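Local coordinates for protein MIP07328p (PDB 6FKK) that probably acts as a chemorepellent axon guidance cue, its extracellular sema domain serving to bind semaphorin receptors, at residues D32-D35 against E36-L39; A90-P93 against N94-L98. One frame throughout, in Å; residues are numbered along the deposited sequence.

Contact 1 of 2, residues D32-D35 against E36-L39; sequences DHND and EFVL. With NAG (2-acetamido-2-deoxy-beta-D-glucopyranose), chain C.
Asp32 and Leu39 lie across from each other where strands 29-33 and 37-41 meet as a tight beta hairpin, the first two strands of one four-stranded antiparallel blade in the sema beta-propeller. Asp32 O accepts from Leu39 N at 2.7 Å. One step on, His33 and Val38 form a non-hydrogen-bonded pair: CB of His33 lies 3.7 Å from Val38 CG2, while the imidazole departs from Val38. Asn34 then does the work of the turn. Its backbone N gives a bond to Phe37 O (3.0 Å), and its side chain, with CG lodged between the backbone N and the carbonyl carbon (chi1 49°), folds back over the turn. From there Asn34 OD1 receives two backbone amides on the same face of its plane: Phe37 N at 3.1 Å, well above that plane, and Glu36 N at 3.2 Å, only 19° from it. This double grip holds the carboxamide in place. Asp35 completes the bend and meets the loop after strand 452-456, its O hydrogen-bonded to Ser456 OG and its OD1 weakly to Thr457 N. Beyond the turn the Phe37 ring lies under a sugar of a glycan attached to the protein itself, with C5 of the NAG 3.5 Å above the ring plane, over its centre.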
loop_
_atom_site.group_PDB
_atom_site.type_symbol
_atom_site.label_atom_id
_atom_site.label_comp_id
_atom_site.label_asym_id
_atom_site.label_seq_id
_atom_site.Cartn_x
_atom_site.Cartn_y
_atom_site.Cartn_z
ATOM N N ASP A 32 -1.520 2.606 12.932
ATOM C CA ASP A 32 -0.734 1.475 13.405
ATOM C C ASP A 32 -1.690 0.342 13.746
ATOM O O ASP A 32 -2.794 0.586 14.238
ATOM C CB ASP A 32 0.115 1.848 14.627
ATOM C CG ASP A 32 1.081 0.747 15.027
ATOM O OD1 ASP A 32 2.053 0.508 14.279
ATOM O OD2 ASP A 32 0.868 0.124 16.090
ATOM N N HIS A 33 -1.263 -0.892 13.482
ATOM C CA HIS A 33 -2.136 -2.034 13.707
ATOM C C HIS A 33 -1.308 -3.276 13.997
ATOM O O HIS A 33 -0.202 -3.446 13.475
ATOM C CB HIS A 33 -3.051 -2.287 12.501
ATOM C CG HIS A 33 -2.346 -2.883 11.321
ATOM N ND1 HIS A 33 -2.154 -4.240 11.177
ATOM C CD2 HIS A 33 -1.785 -2.306 10.231
ATOM C CE1 HIS A 33 -1.508 -4.474 10.050
ATOM N NE2 HIS A 33 -1.272 -3.317 9.457
ATOM N N ASN A 34 -1.861 -4.136 14.847
ATOM C CA ASN A 34 -1.379 -5.495 15.043
ATOM C C ASN A 34 -2.603 -6.398 15.169
ATOM O O ASN A 34 -3.738 -5.968 14.942
ATOM C CB ASN A 34 -0.436 -5.588 16.252
ATOM C CG ASN A 34 -1.000 -4.919 17.490
ATOM O OD1 ASN A 34 -1.899 -5.448 18.144
ATOM N ND2 ASN A 34 -0.460 -3.754 17.827
ATOM N N ASP A 35 -2.378 -7.658 15.542
ATOM C CA ASP A 35 -3.458 -8.640 15.564
ATOM C C ASP A 35 -4.522 -8.352 16.616
ATOM O O ASP A 35 -5.589 -8.976 16.570
ATOM C CB ASP A 35 -2.889 -10.042 15.790
ATOM C CG ASP A 35 -2.678 -10.804 14.495
ATOM O OD1 ASP A 35 -3.032 -10.269 13.423
ATOM O OD2 ASP A 35 -2.160 -11.939 14.550
ATOM N N GLU A 36 -4.277 -7.437 17.550
ATOM C CA GLU A 36 -5.201 -7.213 18.653
ATOM C C GLU A 36 -5.698 -5.781 18.777
ATOM O O GLU A 36 -6.849 -5.582 19.173
ATOM C CB GLU A 36 -4.550 -7.631 19.981
ATOM C CG GLU A 36 -4.192 -9.107 20.044
ATOM C CD GLU A 36 -3.434 -9.472 21.304
ATOM O OE1 GLU A 36 -3.073 -8.554 22.069
ATOM O OE2 GLU A 36 -3.198 -10.679 21.527
ATOM N N PHE A 37 -4.879 -4.783 18.452
ATOM C CA PHE A 37 -5.268 -3.388 18.588
ATOM C C PHE A 37 -4.861 -2.610 17.345
ATOM O O PHE A 37 -3.872 -2.935 16.684
ATOM C CB PHE A 37 -4.645 -2.755 19.841
ATOM C CG PHE A 37 -5.135 -3.363 21.122
ATOM C CD1 PHE A 37 -6.269 -2.872 21.746
ATOM C CD2 PHE A 37 -4.474 -4.439 21.691
ATOM C CE1 PHE A 37 -6.729 -3.436 22.920
ATOM C CE2 PHE A 37 -4.928 -5.008 22.865
ATOM C CZ PHE A 37 -6.060 -4.508 23.478
ATOM N N VAL A 38 -5.641 -1.576 17.035
ATOM C CA VAL A 38 -5.432 -0.759 15.847
ATOM C C VAL A 38 -5.652 0.704 16.213
ATOM O O VAL A 38 -6.539 1.031 17.008
ATOM C CB VAL A 38 -6.363 -1.194 14.694
ATOM C CG1 VAL A 38 -7.825 -1.044 15.094
ATOM C CG2 VAL A 38 -6.061 -0.409 13.426
ATOM N N LEU A 39 -4.829 1.580 15.643
ATOM C CA LEU A 39 -4.931 3.019 15.852
ATOM C C LEU A 39 -5.574 3.663 14.631
ATOM O O LEU A 39 -5.208 3.351 13.493
ATOM C CB LEU A 39 -3.555 3.639 16.110
ATOM C CG LEU A 39 -3.031 3.667 17.550
ATOM C CD1 LEU A 39 -2.853 2.264 18.109
ATOM C CD2 LEU A 39 -1.728 4.451 17.627
HETATM C C1 NAG C . -3.932 0.467 22.967
HETATM C C2 NAG C . -2.558 0.836 23.508
HETATM C C3 NAG C . -1.715 -0.421 23.689
HETATM C C4 NAG C . -2.419 -1.362 24.661
HETATM C C5 NAG C . -3.885 -1.621 24.296
HETATM C C6 NAG C . -4.651 -2.220 25.457
HETATM C C7 NAG C . -1.230 1.946 21.631
HETATM C C8 NAG C . -1.290 0.694 20.797
HETATM N N2 NAG C . -1.839 1.925 22.837
HETATM O O3 NAG C . -0.446 -0.038 24.216
HETATM O O4 NAG C . -1.735 -2.610 24.685
HETATM O O5 NAG C . -4.597 -0.421 23.920
HETATM O O6 NAG C . -4.192 -1.712 26.704
HETATM O O7 NAG C . -0.632 2.951 21.233
#

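Contact 2 of 2, residues A90-P93 against N94-L98; sequences ALRP and NGEVL
Ala90 and Leu98 form the firm end of this hairpin. They are a hydrogen-bonded antiparallel pair linking strands 86-91 and 97-101, with Leu98 N to Ala90 O at 2.8 Å and Ala90 N to Leu98 O at 3.2 Å. Both side chains are buried and turned to the same face, their CB atoms 4.1 Å apart. Phe157, from strand 154-158, touches Ala90 on this side, and His111 of the next strand in the sheet reaches Leu98. Toward the turn, where Pro93, Asn94 and Gly95 are exposed to solvent, the packing becomes looser. Leu91, also exposed, meets Val97 on the opposite face through CD1 and CG2 at 4.2 Å. Arg92 lies between the buried end and the exposed turn. Its chain, bent at chi3, runs alongside Glu96 and presents NH1 to Glu96 OE1 at 3.1 Å, a salt bridge whose hydrogen bond is weak, bent to 120° at the hydrogen; the guanidinium and carboxylate planes stand 65° apart. Over one face of the same guanidinium rests OD1 of Asn94, offset toward its rim and not hydrogen-bonded. With an alanine here the guanidinium is gone, which is likely to leave the Glu96 carboxylate without its salt-bridge partner and less fixed in its rotation. The backbone is more exacting: Gly95 N bonds to Arg92 O (3.0 Å), closing a type I turn over Pro93 and Asn94, and Arg92 N bonds to Glu96 O. Gly95, at phi 81°, takes up backbone angles at which a CB would press on the preceding carbonyl O, and together these features define the 3:5 hairpin, a type I turn with a G1 beta bulge.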
loop_
_atom_site.group_PDB
_atom_site.type_symbol
_atom_site.label_atom_id
_atom_site.label_comp_id
_atom_site.label_asym_id
_atom_site.label_seq_id
_atom_site.Cartn_x
_atom_site.Cartn_y
_atom_site.Cartn_z
ATOM N N ALA A 90 4.199 7.326 15.433
ATOM C CA ALA A 90 5.433 6.560 15.496
ATOM C C ALA A 90 5.818 6.365 16.955
ATOM O O ALA A 90 5.737 7.300 17.753
ATOM C CB ALA A 90 6.566 7.256 14.734
ATOM N N LEU A 91 6.228 5.143 17.292
ATOM C CA LEU A 91 6.714 4.819 18.632
ATOM C C LEU A 91 8.227 5.006 18.628
ATOM O O LEU A 91 8.968 4.161 18.121
ATOM C CB LEU A 91 6.316 3.399 19.020
ATOM C CG LEU A 91 6.750 2.877 20.392
ATOM C CD1 LEU A 91 6.153 3.718 21.504
ATOM C CD2 LEU A 91 6.354 1.415 20.552
ATOM N N ARG A 92 8.685 6.123 19.191
ATOM C CA ARG A 92 10.096 6.465 19.164
ATOM C C ARG A 92 10.918 5.459 19.970
ATOM O O ARG A 92 10.390 4.771 20.847
ATOM C CB ARG A 92 10.308 7.876 19.709
ATOM C CG ARG A 92 9.884 8.984 18.760
ATOM C CD ARG A 92 10.538 10.293 19.153
ATOM N NE ARG A 92 11.991 10.215 19.040
ATOM C CZ ARG A 92 12.835 11.003 19.698
ATOM N NH1 ARG A 92 12.370 11.925 20.529
ATOM N NH2 ARG A 92 14.143 10.861 19.534
ATOM N N PRO A 93 12.222 5.353 19.685
ATOM C CA PRO A 93 13.067 4.415 20.442
ATOM C C PRO A 93 13.180 4.733 21.928
ATOM O O PRO A 93 13.646 3.874 22.687
ATOM C CB PRO A 93 14.433 4.527 19.746
ATOM C CG PRO A 93 14.392 5.837 19.023
ATOM C CD PRO A 93 12.969 6.003 18.593
ATOM N N ASN A 94 12.777 5.925 22.367
ATOM C CA ASN A 94 12.796 6.272 23.783
ATOM C C ASN A 94 11.572 5.767 24.534
ATOM O O ASN A 94 11.446 6.038 25.733
ATOM C CB ASN A 94 12.894 7.792 23.957
ATOM C CG ASN A 94 14.084 8.388 23.236
ATOM O OD1 ASN A 94 13.934 9.275 22.394
ATOM N ND2 ASN A 94 15.277 7.908 23.563
ATOM N N GLY A 95 10.679 5.040 23.869
ATOM C CA GLY A 95 9.379 4.745 24.427
ATOM C C GLY A 95 8.369 5.859 24.273
ATOM O O GLY A 95 7.209 5.680 24.665
ATOM N N GLU A 96 8.771 7.002 23.718
ATOM C CA GLU A 96 7.862 8.112 23.489
ATOM C C GLU A 96 6.912 7.800 22.337
ATOM O O GLU A 96 7.069 6.819 21.605
ATOM C CB GLU A 96 8.641 9.391 23.186
ATOM C CG GLU A 96 9.358 9.998 24.376
ATOM C CD GLU A 96 10.070 11.289 24.020
ATOM O OE1 GLU A 96 10.363 11.496 22.824
ATOM O OE2 GLU A 96 10.331 12.099 24.935
ATOM N N VAL A 97 5.915 8.668 22.173
ATOM C CA VAL A 97 4.920 8.552 21.115
ATOM C C VAL A 97 4.941 9.835 20.297
ATOM O O VAL A 97 4.864 10.934 20.857
ATOM C CB VAL A 97 3.514 8.287 21.684
ATOM C CG1 VAL A 97 2.453 8.515 20.618
ATOM C CG2 VAL A 97 3.426 6.872 22.235
ATOM N N LEU A 98 5.050 9.695 18.981
ATOM C CA LEU A 98 5.056 10.831 18.070
ATOM C C LEU A 98 3.690 10.951 17.408
ATOM O O LEU A 98 3.166 9.970 16.873
ATOM C CB LEU A 98 6.152 10.674 17.015
ATOM C CG LEU A 98 6.218 11.734 15.913
ATOM C CD1 LEU A 98 6.372 13.129 16.502
ATOM C CD2 LEU A 98 7.352 11.429 14.945
#

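How the contacts relate
Read from the N terminus, the chain closes contact 1 first, at the bend joining strand 29-33 to strand 37-41, and only later, after strands 45-50 and 56-61 and helix 66-74, reaches contact 2 between strands 86-91 and 97-101. The two hairpins are therefore in series, neither nested nor crossed. Each joins the first two strands of its own four-stranded antiparallel sheet, so together they illustrate how a propeller is built from successive blades, each a locally connected antiparallel sheet. The centres of contact 1 and contact 2 lie about 16 Å apart. The nearest atoms of contact 1 and contact 2 are about 7 Å apart, without touching. Tyr89 spans the interval: it precedes Ala90 on strand 86-91 and packs against Asp32 and Leu39 of contact 1.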